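Local atomic coordinates of packaging protein UL32 (Human herpesvirus 8 type M, PDB entry 6XF9), a protein that forms a pentameric ring required for herpesviral packaging and probably helps bring newly made capsids to nuclear replication compartments for DNA cleavage and packaging. Residues D[25-30]-D[37-42]; D[83-86]-D[90-93]; D[15-20]-D[94-99]; D[419-424]-D[442-447]. All coordinates share one frame; numbering follows the deposited sequence.

Contact 1. Residues D[25-30]-D[37-42]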
loop_
_atom_site.group_PDB
_atom_site.type_symbol
_atom_site.label_atom_id
_atom_site.label_comp_id
_atom_site.label_asym_id
_atom_site.label_seq_id
_atom_site.Cartn_x
_atom_site.Cartn_y
_atom_site.Cartn_z
ATOM N N LEU D 25 20.555 36.460 -19.605
ATOM C CA LEU D 25 20.183 35.620 -20.726
ATOM C C LEU D 25 20.814 34.248 -20.522
ATOM O O LEU D 25 21.814 34.102 -19.815
ATOM C CB LEU D 25 20.671 36.218 -22.042
ATOM C CG LEU D 25 20.123 37.578 -22.462
ATOM C CD1 LEU D 25 21.033 38.210 -23.537
ATOM C CD2 LEU D 25 18.702 37.520 -22.926
ATOM N N LEU D 26 20.209 33.234 -21.119
ATOM C CA LEU D 26 20.737 31.876 -21.020
ATOM C C LEU D 26 21.847 31.630 -22.049
ATOM O O LEU D 26 21.924 32.325 -23.063
ATOM C CB LEU D 26 19.603 30.877 -21.207
ATOM C CG LEU D 26 18.684 30.753 -20.007
ATOM C CD1 LEU D 26 17.469 29.988 -20.415
ATOM C CD2 LEU D 26 19.429 30.001 -18.919
ATOM N N PRO D 27 22.723 30.643 -21.808
ATOM C CA PRO D 27 23.768 30.317 -22.798
ATOM C C PRO D 27 23.186 29.804 -24.113
ATOM O O PRO D 27 22.201 29.057 -24.127
ATOM C CB PRO D 27 24.591 29.228 -22.098
ATOM C CG PRO D 27 24.342 29.411 -20.649
ATOM C CD PRO D 27 22.939 29.945 -20.528
ATOM N N GLU D 28 23.827 30.197 -25.231
ATOM C CA GLU D 28 23.294 29.868 -26.559
ATOM C C GLU D 28 23.330 28.364 -26.811
ATOM O O GLU D 28 22.324 27.765 -27.217
ATOM C CB GLU D 28 24.074 30.617 -27.645
ATOM N N HIS D 29 24.476 27.736 -26.564
ATOM C CA HIS D 29 24.666 26.305 -26.790
ATOM C C HIS D 29 25.303 25.773 -25.515
ATOM O O HIS D 29 26.520 25.536 -25.458
ATOM C CB HIS D 29 25.510 26.047 -28.043
ATOM C CG HIS D 29 24.957 26.683 -29.290
ATOM N ND1 HIS D 29 23.790 26.258 -29.895
ATOM C CD2 HIS D 29 25.427 27.695 -30.060
ATOM C CE1 HIS D 29 23.559 26.985 -30.976
ATOM N NE2 HIS D 29 24.539 27.862 -31.100
ATOM N N PRO D 30 24.498 25.542 -24.477
ATOM C CA PRO D 30 25.069 25.207 -23.160
ATOM C C PRO D 30 25.878 23.929 -23.139
ATOM O O PRO D 30 26.806 23.817 -22.328
ATOM C CB PRO D 30 23.833 25.084 -22.259
ATOM C CG PRO D 30 22.664 25.632 -23.064
ATOM C CD PRO D 30 23.026 25.490 -24.499
ATOM N N PRO D 37 30.206 30.535 -16.099
ATOM C CA PRO D 37 30.277 31.235 -14.809
ATOM C C PRO D 37 28.964 31.871 -14.377
ATOM O O PRO D 37 28.710 31.965 -13.171
ATOM C CB PRO D 37 31.374 32.279 -15.034
ATOM C CG PRO D 37 31.488 32.404 -16.509
ATOM C CD PRO D 37 31.171 31.062 -17.073
ATOM N N ILE D 38 28.121 32.317 -15.309
ATOM C CA ILE D 38 26.819 32.859 -14.923
ATOM C C ILE D 38 25.919 31.758 -14.371
ATOM O O ILE D 38 25.356 31.884 -13.278
ATOM C CB ILE D 38 26.173 33.601 -16.108
ATOM C CG1 ILE D 38 26.907 34.928 -16.325
ATOM C CG2 ILE D 38 24.666 33.795 -15.897
ATOM C CD1 ILE D 38 26.484 35.686 -17.556
ATOM N N MET D 39 25.760 30.663 -15.113
ATOM C CA MET D 39 24.930 29.575 -14.608
ATOM C C MET D 39 25.480 28.989 -13.310
ATOM O O MET D 39 24.703 28.547 -12.451
ATOM C CB MET D 39 24.806 28.480 -15.662
ATOM C CG MET D 39 24.226 28.959 -16.978
ATOM S SD MET D 39 22.539 29.558 -16.778
ATOM C CE MET D 39 21.695 27.993 -16.504
ATOM N N THR D 40 26.808 28.967 -13.146
ATOM C CA THR D 40 27.383 28.389 -11.934
ATOM C C THR D 40 27.046 29.237 -10.717
ATOM O O THR D 40 26.843 28.710 -9.615
ATOM C CB THR D 40 28.900 28.243 -12.074
ATOM O OG1 THR D 40 29.224 27.493 -13.258
ATOM C CG2 THR D 40 29.451 27.490 -10.871
ATOM N N GLN D 41 27.014 30.559 -10.897
ATOM C CA GLN D 41 26.715 31.462 -9.788
ATOM C C GLN D 41 25.235 31.450 -9.435
ATOM O O GLN D 41 24.879 31.417 -8.251
ATOM C CB GLN D 41 27.167 32.885 -10.131
ATOM C CG GLN D 41 27.283 33.798 -8.928
ATOM C CD GLN D 41 27.435 35.266 -9.308
ATOM O OE1 GLN D 41 28.379 35.642 -10.008
ATOM N NE2 GLN D 41 26.504 36.104 -8.848
ATOM N N ILE D 42 24.352 31.493 -10.439
ATOM C CA ILE D 42 22.922 31.416 -10.156
ATOM C C ILE D 42 22.615 30.116 -9.429
ATOM O O ILE D 42 21.882 30.091 -8.437
ATOM C CB ILE D 42 22.112 31.546 -11.456
ATOM C CG1 ILE D 42 22.260 32.947 -12.037
ATOM C CG2 ILE D 42 20.644 31.235 -11.203
ATOM C CD1 ILE D 42 21.578 33.113 -13.370
#

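Contact 2. Residues D[83-86]-D[90-93]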
loop_
_atom_site.group_PDB
_atom_site.type_symbol
_atom_site.label_atom_id
_atom_site.label_comp_id
_atom_site.label_asym_id
_atom_site.label_seq_id
_atom_site.Cartn_x
_atom_site.Cartn_y
_atom_site.Cartn_z
ATOM N N LEU D 83 6.769 44.236 -1.563
ATOM C CA LEU D 83 5.751 43.510 -0.820
ATOM C C LEU D 83 4.389 43.597 -1.494
ATOM O O LEU D 83 3.573 42.675 -1.378
ATOM C CB LEU D 83 5.695 44.076 0.596
ATOM C CG LEU D 83 4.823 43.387 1.623
ATOM C CD1 LEU D 83 5.250 41.944 1.686
ATOM C CD2 LEU D 83 4.980 44.070 2.979
ATOM N N TYR D 84 4.124 44.695 -2.202
ATOM C CA TYR D 84 2.854 44.924 -2.877
ATOM C C TYR D 84 3.004 44.859 -4.390
ATOM O O TYR D 84 2.207 45.428 -5.130
ATOM C CB TYR D 84 2.252 46.256 -2.435
ATOM C CG TYR D 84 1.706 46.161 -1.049
ATOM C CD1 TYR D 84 2.518 46.332 0.038
ATOM C CD2 TYR D 84 0.388 45.830 -0.824
ATOM C CE1 TYR D 84 2.012 46.205 1.329
ATOM C CE2 TYR D 84 -0.114 45.702 0.449
ATOM C CZ TYR D 84 0.706 45.884 1.509
ATOM O OH TYR D 84 0.219 45.755 2.779
ATOM N N ALA D 85 4.010 44.142 -4.860
ATOM C CA ALA D 85 4.256 43.978 -6.278
ATOM C C ALA D 85 4.209 42.497 -6.660
ATOM O O ALA D 85 4.578 41.632 -5.858
ATOM C CB ALA D 85 5.619 44.563 -6.669
ATOM N N PRO D 86 3.746 42.174 -7.867
ATOM C CA PRO D 86 3.743 40.778 -8.306
ATOM C C PRO D 86 5.149 40.278 -8.542
ATOM O O PRO D 86 6.121 41.025 -8.549
ATOM C CB PRO D 86 2.953 40.804 -9.612
ATOM C CG PRO D 86 3.077 42.224 -10.095
ATOM C CD PRO D 86 3.126 43.072 -8.863
ATOM N N THR D 90 9.320 42.465 -14.689
ATOM C CA THR D 90 9.262 43.904 -14.459
ATOM C C THR D 90 9.533 44.279 -13.012
ATOM O O THR D 90 10.206 45.275 -12.745
ATOM C CB THR D 90 7.896 44.483 -14.876
ATOM O OG1 THR D 90 7.672 44.230 -16.269
ATOM C CG2 THR D 90 7.854 45.983 -14.625
ATOM N N SER D 91 9.017 43.496 -12.075
ATOM C CA SER D 91 9.247 43.802 -10.664
ATOM C C SER D 91 10.702 43.590 -10.291
ATOM O O SER D 91 11.208 44.277 -9.396
ATOM C CB SER D 91 8.351 42.970 -9.754
ATOM O OG SER D 91 6.999 43.029 -10.181
ATOM N N THR D 92 11.389 42.645 -10.945
ATOM C CA THR D 92 12.819 42.469 -10.694
ATOM C C THR D 92 13.630 43.604 -11.300
ATOM O O THR D 92 14.558 44.121 -10.664
ATOM C CB THR D 92 13.277 41.128 -11.255
ATOM O OG1 THR D 92 12.480 40.099 -10.667
ATOM C CG2 THR D 92 14.766 40.877 -10.973
ATOM N N MET D 93 13.275 44.014 -12.521
ATOM C CA MET D 93 13.909 45.156 -13.173
ATOM C C MET D 93 13.773 46.412 -12.317
ATOM O O MET D 93 14.760 47.107 -12.058
ATOM C CB MET D 93 13.267 45.355 -14.546
ATOM C CG MET D 93 13.896 46.380 -15.484
ATOM S SD MET D 93 15.640 46.102 -15.898
ATOM C CE MET D 93 15.696 47.080 -17.389
#

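Contact 3. Residues D[15-20]-D[94-99]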
loop_
_atom_site.group_PDB
_atom_site.type_symbol
_atom_site.label_atom_id
_atom_site.label_comp_id
_atom_site.label_asym_id
_atom_site.label_seq_id
_atom_site.Cartn_x
_atom_site.Cartn_y
_atom_site.Cartn_z
ATOM N N ASP D 15 23.040 52.070 -17.841
ATOM C CA ASP D 15 24.379 51.499 -17.886
ATOM C C ASP D 15 24.480 50.280 -16.977
ATOM O O ASP D 15 24.862 49.198 -17.428
ATOM C CB ASP D 15 25.419 52.559 -17.507
ATOM N N GLU D 16 24.171 50.432 -15.685
ATOM C CA GLU D 16 24.239 49.262 -14.810
ATOM C C GLU D 16 23.175 48.225 -15.183
ATOM O O GLU D 16 23.468 47.024 -15.238
ATOM C CB GLU D 16 24.133 49.676 -13.341
ATOM N N LEU D 17 21.956 48.670 -15.510
ATOM C CA LEU D 17 20.878 47.728 -15.820
ATOM C C LEU D 17 21.134 46.924 -17.095
ATOM O O LEU D 17 20.706 45.763 -17.180
ATOM C CB LEU D 17 19.555 48.468 -15.920
ATOM C CG LEU D 17 19.086 49.055 -14.592
ATOM C CD1 LEU D 17 17.710 49.644 -14.819
ATOM C CD2 LEU D 17 19.072 47.989 -13.523
ATOM N N GLN D 18 21.817 47.498 -18.095
ATOM C CA GLN D 18 22.203 46.688 -19.250
ATOM C C GLN D 18 23.113 45.553 -18.827
ATOM O O GLN D 18 23.041 44.447 -19.375
ATOM C CB GLN D 18 22.934 47.522 -20.298
ATOM C CG GLN D 18 22.138 48.417 -21.192
ATOM C CD GLN D 18 23.049 49.295 -22.010
ATOM O OE1 GLN D 18 24.262 49.298 -21.796
ATOM N NE2 GLN D 18 22.484 50.023 -22.984
ATOM N N LYS D 19 23.990 45.813 -17.860
ATOM C CA LYS D 19 24.906 44.771 -17.416
ATOM C C LYS D 19 24.146 43.655 -16.709
ATOM O O LYS D 19 24.570 42.498 -16.751
ATOM C CB LYS D 19 25.995 45.359 -16.519
ATOM C CG LYS D 19 26.820 46.487 -17.207
ATOM C CD LYS D 19 27.438 46.008 -18.538
ATOM C CE LYS D 19 28.670 45.106 -18.414
ATOM N NZ LYS D 19 29.321 44.851 -19.755
ATOM N N LEU D 20 23.035 43.995 -16.037
ATOM C CA LEU D 20 22.157 42.983 -15.442
ATOM C C LEU D 20 21.401 42.190 -16.512
ATOM O O LEU D 20 21.295 40.961 -16.420
ATOM C CB LEU D 20 21.162 43.631 -14.472
ATOM C CG LEU D 20 20.113 42.717 -13.848
ATOM C CD1 LEU D 20 20.793 41.657 -13.027
ATOM C CD2 LEU D 20 19.147 43.499 -13.000
ATOM N N ALA D 94 12.543 46.713 -11.869
ATOM C CA ALA D 94 12.279 47.901 -11.057
ATOM C C ALA D 94 13.038 47.866 -9.738
ATOM O O ALA D 94 13.560 48.890 -9.287
ATOM C CB ALA D 94 10.786 48.044 -10.802
ATOM N N ALA D 95 13.048 46.721 -9.059
ATOM C CA ALA D 95 13.848 46.621 -7.844
ATOM C C ALA D 95 15.336 46.776 -8.149
ATOM O O ALA D 95 16.084 47.307 -7.325
ATOM C CB ALA D 95 13.572 45.293 -7.142
ATOM N N ALA D 96 15.795 46.310 -9.316
ATOM C CA ALA D 96 17.190 46.534 -9.684
ATOM C C ALA D 96 17.472 48.019 -9.836
ATOM O O ALA D 96 18.377 48.560 -9.192
ATOM C CB ALA D 96 17.521 45.818 -10.990
ATOM N N ALA D 97 16.664 48.700 -10.656
ATOM C CA ALA D 97 16.848 50.128 -10.892
ATOM C C ALA D 97 16.799 50.912 -9.588
ATOM O O ALA D 97 17.701 51.703 -9.292
ATOM C CB ALA D 97 15.783 50.637 -11.866
ATOM N N ASP D 98 15.777 50.668 -8.767
ATOM C CA ASP D 98 15.637 51.441 -7.543
ATOM C C ASP D 98 16.729 51.102 -6.537
ATOM O O ASP D 98 17.003 51.910 -5.643
ATOM C CB ASP D 98 14.257 51.227 -6.914
ATOM C CG ASP D 98 13.094 51.514 -7.885
ATOM O OD1 ASP D 98 13.271 52.252 -8.894
ATOM O OD2 ASP D 98 11.967 51.034 -7.598
ATOM N N LEU D 99 17.344 49.919 -6.643
ATOM C CA LEU D 99 18.490 49.612 -5.789
ATOM C C LEU D 99 19.737 50.365 -6.248
ATOM O O LEU D 99 20.541 50.794 -5.417
ATOM C CB LEU D 99 18.743 48.102 -5.749
ATOM C CG LEU D 99 19.811 47.714 -4.724
ATOM C CD1 LEU D 99 19.281 47.931 -3.347
ATOM C CD2 LEU D 99 20.258 46.281 -4.885
#

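Contact 4. Residues D[419-424]-D[442-447]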
loop_
_atom_site.group_PDB
_atom_site.type_symbol
_atom_site.label_atom_id
_atom_site.label_comp_id
_atom_site.label_asym_id
_atom_site.label_seq_id
_atom_site.Cartn_x
_atom_site.Cartn_y
_atom_site.Cartn_z
ATOM N N GLN D 419 2.461 30.398 -0.984
ATOM C CA GLN D 419 3.566 30.789 -1.859
ATOM C C GLN D 419 4.438 29.581 -2.181
ATOM O O GLN D 419 4.824 29.369 -3.336
ATOM C CB GLN D 419 4.401 31.915 -1.239
ATOM C CG GLN D 419 5.404 32.529 -2.232
ATOM C CD GLN D 419 6.677 33.108 -1.563
ATOM O OE1 GLN D 419 7.044 32.741 -0.442
ATOM N NE2 GLN D 419 7.352 34.011 -2.268
ATOM N N THR D 420 4.763 28.770 -1.169
ATOM C CA THR D 420 5.655 27.636 -1.410
ATOM C C THR D 420 5.025 26.628 -2.357
ATOM O O THR D 420 5.689 26.130 -3.273
ATOM C CB THR D 420 6.043 26.964 -0.098
ATOM O OG1 THR D 420 6.776 27.894 0.713
ATOM C CG2 THR D 420 6.915 25.766 -0.362
ATOM N N LEU D 421 3.751 26.299 -2.144
ATOM C CA LEU D 421 3.088 25.357 -3.036
ATOM C C LEU D 421 3.018 25.888 -4.458
ATOM O O LEU D 421 3.159 25.125 -5.416
ATOM C CB LEU D 421 1.690 25.027 -2.522
ATOM C CG LEU D 421 1.730 24.166 -1.270
ATOM C CD1 LEU D 421 0.357 24.078 -0.698
ATOM C CD2 LEU D 421 2.256 22.797 -1.626
ATOM N N VAL D 422 2.860 27.192 -4.629
ATOM C CA VAL D 422 2.826 27.726 -5.985
ATOM C C VAL D 422 4.162 27.496 -6.679
ATOM O O VAL D 422 4.208 27.138 -7.865
ATOM C CB VAL D 422 2.440 29.214 -5.946
ATOM C CG1 VAL D 422 2.681 29.866 -7.291
ATOM C CG2 VAL D 422 0.988 29.348 -5.511
ATOM N N PHE D 423 5.275 27.671 -5.953
ATOM C CA PHE D 423 6.594 27.443 -6.549
ATOM C C PHE D 423 6.881 25.969 -6.778
ATOM O O PHE D 423 7.607 25.618 -7.715
ATOM C CB PHE D 423 7.675 28.060 -5.676
ATOM C CG PHE D 423 7.881 29.493 -5.965
ATOM C CD1 PHE D 423 8.524 29.875 -7.120
ATOM C CD2 PHE D 423 7.357 30.459 -5.144
ATOM C CE1 PHE D 423 8.682 31.199 -7.432
ATOM C CE2 PHE D 423 7.510 31.794 -5.459
ATOM C CZ PHE D 423 8.177 32.159 -6.605
ATOM N N LEU D 424 6.393 25.104 -5.897
ATOM C CA LEU D 424 6.498 23.673 -6.141
ATOM C C LEU D 424 5.774 23.286 -7.433
ATOM O O LEU D 424 6.349 22.618 -8.301
ATOM C CB LEU D 424 5.955 22.922 -4.922
ATOM C CG LEU D 424 7.038 22.590 -3.870
ATOM C CD1 LEU D 424 7.949 23.754 -3.519
ATOM C CD2 LEU D 424 6.405 22.062 -2.601
ATOM N N ILE D 442 0.153 18.417 -6.367
ATOM C CA ILE D 442 -1.126 18.799 -6.962
ATOM C C ILE D 442 -2.274 18.613 -5.976
ATOM O O ILE D 442 -3.191 19.439 -5.917
ATOM C CB ILE D 442 -1.355 18.011 -8.264
ATOM C CG1 ILE D 442 -0.465 18.578 -9.358
ATOM C CG2 ILE D 442 -2.814 18.058 -8.645
ATOM C CD1 ILE D 442 -0.408 17.745 -10.601
ATOM N N ARG D 443 -2.279 17.517 -5.215
ATOM C CA ARG D 443 -3.393 17.307 -4.286
ATOM C C ARG D 443 -3.305 18.253 -3.089
ATOM O O ARG D 443 -4.334 18.742 -2.608
ATOM C CB ARG D 443 -3.522 15.819 -3.907
ATOM C CG ARG D 443 -2.999 15.315 -2.581
ATOM C CD ARG D 443 -3.441 13.836 -2.338
ATOM N NE ARG D 443 -3.091 12.935 -3.448
ATOM C CZ ARG D 443 -3.974 12.371 -4.279
ATOM N NH1 ARG D 443 -5.279 12.611 -4.141
ATOM N NH2 ARG D 443 -3.554 11.570 -5.262
ATOM N N GLU D 444 -2.106 18.504 -2.559
ATOM C CA GLU D 444 -2.007 19.482 -1.468
ATOM C C GLU D 444 -2.312 20.898 -1.958
ATOM O O GLU D 444 -2.902 21.702 -1.234
ATOM C CB GLU D 444 -0.622 19.426 -0.822
ATOM C CG GLU D 444 -0.446 20.342 0.381
ATOM C CD GLU D 444 -1.403 20.044 1.534
ATOM O OE1 GLU D 444 -1.892 18.898 1.618
ATOM O OE2 GLU D 444 -1.636 20.947 2.383
ATOM N N LEU D 445 -1.878 21.234 -3.168
ATOM C CA LEU D 445 -2.157 22.555 -3.712
ATOM C C LEU D 445 -3.640 22.758 -3.957
ATOM O O LEU D 445 -4.165 23.858 -3.763
ATOM C CB LEU D 445 -1.370 22.749 -5.000
ATOM C CG LEU D 445 -1.728 23.983 -5.816
ATOM C CD1 LEU D 445 -1.598 25.265 -4.992
ATOM C CD2 LEU D 445 -0.783 24.016 -6.975
ATOM N N THR D 446 -4.334 21.734 -4.440
ATOM C CA THR D 446 -5.777 21.876 -4.613
ATOM C C THR D 446 -6.474 22.101 -3.280
ATOM O O THR D 446 -7.386 22.928 -3.182
ATOM C CB THR D 446 -6.343 20.655 -5.312
ATOM O OG1 THR D 446 -5.645 20.471 -6.547
ATOM C CG2 THR D 446 -7.788 20.886 -5.620
ATOM N N ALA D 447 -6.065 21.364 -2.243
ATOM C CA ALA D 447 -6.670 21.531 -0.923
ATOM C C ALA D 447 -6.474 22.947 -0.412
ATOM O O ALA D 447 -7.412 23.571 0.091
ATOM C CB ALA D 447 -6.095 20.521 0.064
#

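Contact 1. Residues D[25-30]-D[37-42]
Met39 bridges the gap to Leu26 and Pro27, packing the first part of helix 37-45 against the short strand 26-27. That strand pairs antiparallel with residues 271-272, and Leu26 makes the backbone hydrogen bonds to Asp272. The contact is a strand-to-helix packing near the surface, away from the zinc sites.

The Met39 side chain does the reaching. Its CB is directed at the strand but stays short of it. From there CG turns to the side of the backbone N, trans to the carbonyl carbon (chi1 -58°). CG is the first atom to arrive, and it lies 3.7 Å from CG of Pro27. Two further bends (chi2 -63°, chi3 -72°) fold the thioether along the strand from Pro27 to Leu26. SD ends up between the two residues, 3.8 Å from CD of Pro27 and 3.8 Å from CD2 of Leu26.

Leu26 starts off away from the helix, but its CD2 branch swings back to meet the methionine. Pro27 meets the methionine with CG and CD of its ring, and Asn36 also touches this proline. Leu163 of helix 145-164 packs on Met39 as well, which ties the contact to the body of the chain. The tip of the side chain is the methyl CE of Met39, 3.9 Å from CD2 of Leu26.

Contact 2. Residues D[83-86]-D[90-93]
A buried hydrogen bond between the side chain of Ser91 and the backbone of Pro86 makes this contact. It closes the bend between helix 71-83 and helix 89-106, close to the centre of the chain. Ser91 lies in the first turn of helix 89-106, and Pro86 lies in the loop just before it.

The hydroxyl of Ser91 is the donor. Its OG stands 2.7 Å from O of Pro86, a short bond. The C=O...OG angle is 135°, and the hydroxyl sits above the carbonyl plane, 41° out of it. CB of Ser91 already points toward the loop. Rotation about chi1 (-50°) then sets OG beside the backbone N and trans to the carbonyl carbon, facing Pro86.

Carbon atoms also lie near the hydroxyl. CG of the Pro86 ring is 4.0 Å from OG of Ser91, and CB of Ala85 is 4.1 Å from the same oxygen. Phe132 packs on both Ala85 and Ser91, while Ala303 touches both Pro86 and Ser91. The hydroxyl thus gives a buried main-chain oxygen a partner.

Nearby, Glu300 OE1 accepts a bond from the backbone N of Thr90. The side chain of Pro86 lies about 6 Å from that of Cys299. The arrangement is a loop joining two consecutive helices, with a serine of the second helix bonded to the loop's main chain, beside the zinc site of Cys296, Cys299, His366 and Cys373.

Contact 3. Residues D[15-20]-D[94-99]
Leu17 and Leu20 of helix 14-22 press on Ala96 and Ala97 of helix 89-106. The two short segments run at 140° to each other, closer to antiparallel than to perpendicular, with 10.1 Å between their axes.

The tight part is centred on Ala96. Its CB meets one methyl from each leucine: CD2 of Leu20 at 3.5 Å, closer than a usual carbon contact, and CD2 of Leu17 at 3.7 Å. Leu17 straddles the alanine pair, because its other methyl, CD1, rests 3.7 Å from CB of Ala97. Different torsions bring the two CD2 methyls to the same CB of Ala96: Leu17 has CG beside the backbone N (chi1 -67°), whereas Leu20 extends CG trans to that nitrogen (chi1 176°).

The side of helix 14-22 turned from the interface is looser. Lys19 is exposed to solvent there. Gln18 is partly exposed, and its NE2 forms a hydrogen bond with O of Phe264. On the buried side, Phe117 touches both leucines, Leu127 touches Leu20 and Ala96, and Ile10 touches Leu17 and Ala97.

All three closest contacts are methyl against methyl. The join therefore rests on close fit and on burial of carbon from water.

Contact 4. Residues D[419-424]-D[442-447]
Leu421 carries its CG beside the backbone N and trans to the carbonyl carbon (chi1 -71°), which sends both methyls toward Glu444. Glu444 answers with CG trans to its own backbone N (chi1 -176°), and a bend at chi2 (60°) turns the carboxylate away from the leucine, leaving CG as the touching atom. This CG lies 4.0 Å from CD1 of Leu421 and 4.2 Å from CD2 of the same leucine, so the fork of the leucine faces the methylene.

Leu445 approaches nearer the backbone: its CD1 is 4.1 Å from CB of Leu421. These contacts join the two arms of a helical hairpin, helix 416-430 and helix 435-451, which run in broadly opposite directions. Cys415 and His452 lie at the open end of the hairpin and bind one zinc ion together with Cys191 and Cys192. The side chain of Leu421 is about 9 Å from that metal.

The carboxylate of Glu444 is held within its own helix, where OE2 is hydrogen-bonded to NE2 of Gln448. Thr446 OG1 donates a hydrogen bond to O of Ile442 at 2.7 Å, while N of Thr446 reaches that oxygen from the opposite face of the carbonyl plane. Ile442 packs on Thr175 of the second subunit.

How the contacts relate
Contacts 2 and 3 are the close pair. Both use helix 89-106, their centres lie about 13 Å apart, and Met93 CE of one meets Leu17 CD1 of the other at 4.2 Å. Contact 3 joins helices distant in sequence, and the loop it closes contains contacts 1 and 2 in that order. Contact 1 follows helix 14-22 directly, with its centre about 19 Å from that of contact 3. Contact 4 comes last, in the hairpin of helices 416-430 and 435-451, about 32 Å from contact 3, centre to centre, across the chain's centre. Contacts 2 and 4 lie near different zinc ions, and contact 4 alone has another subunit of the pentamer against it.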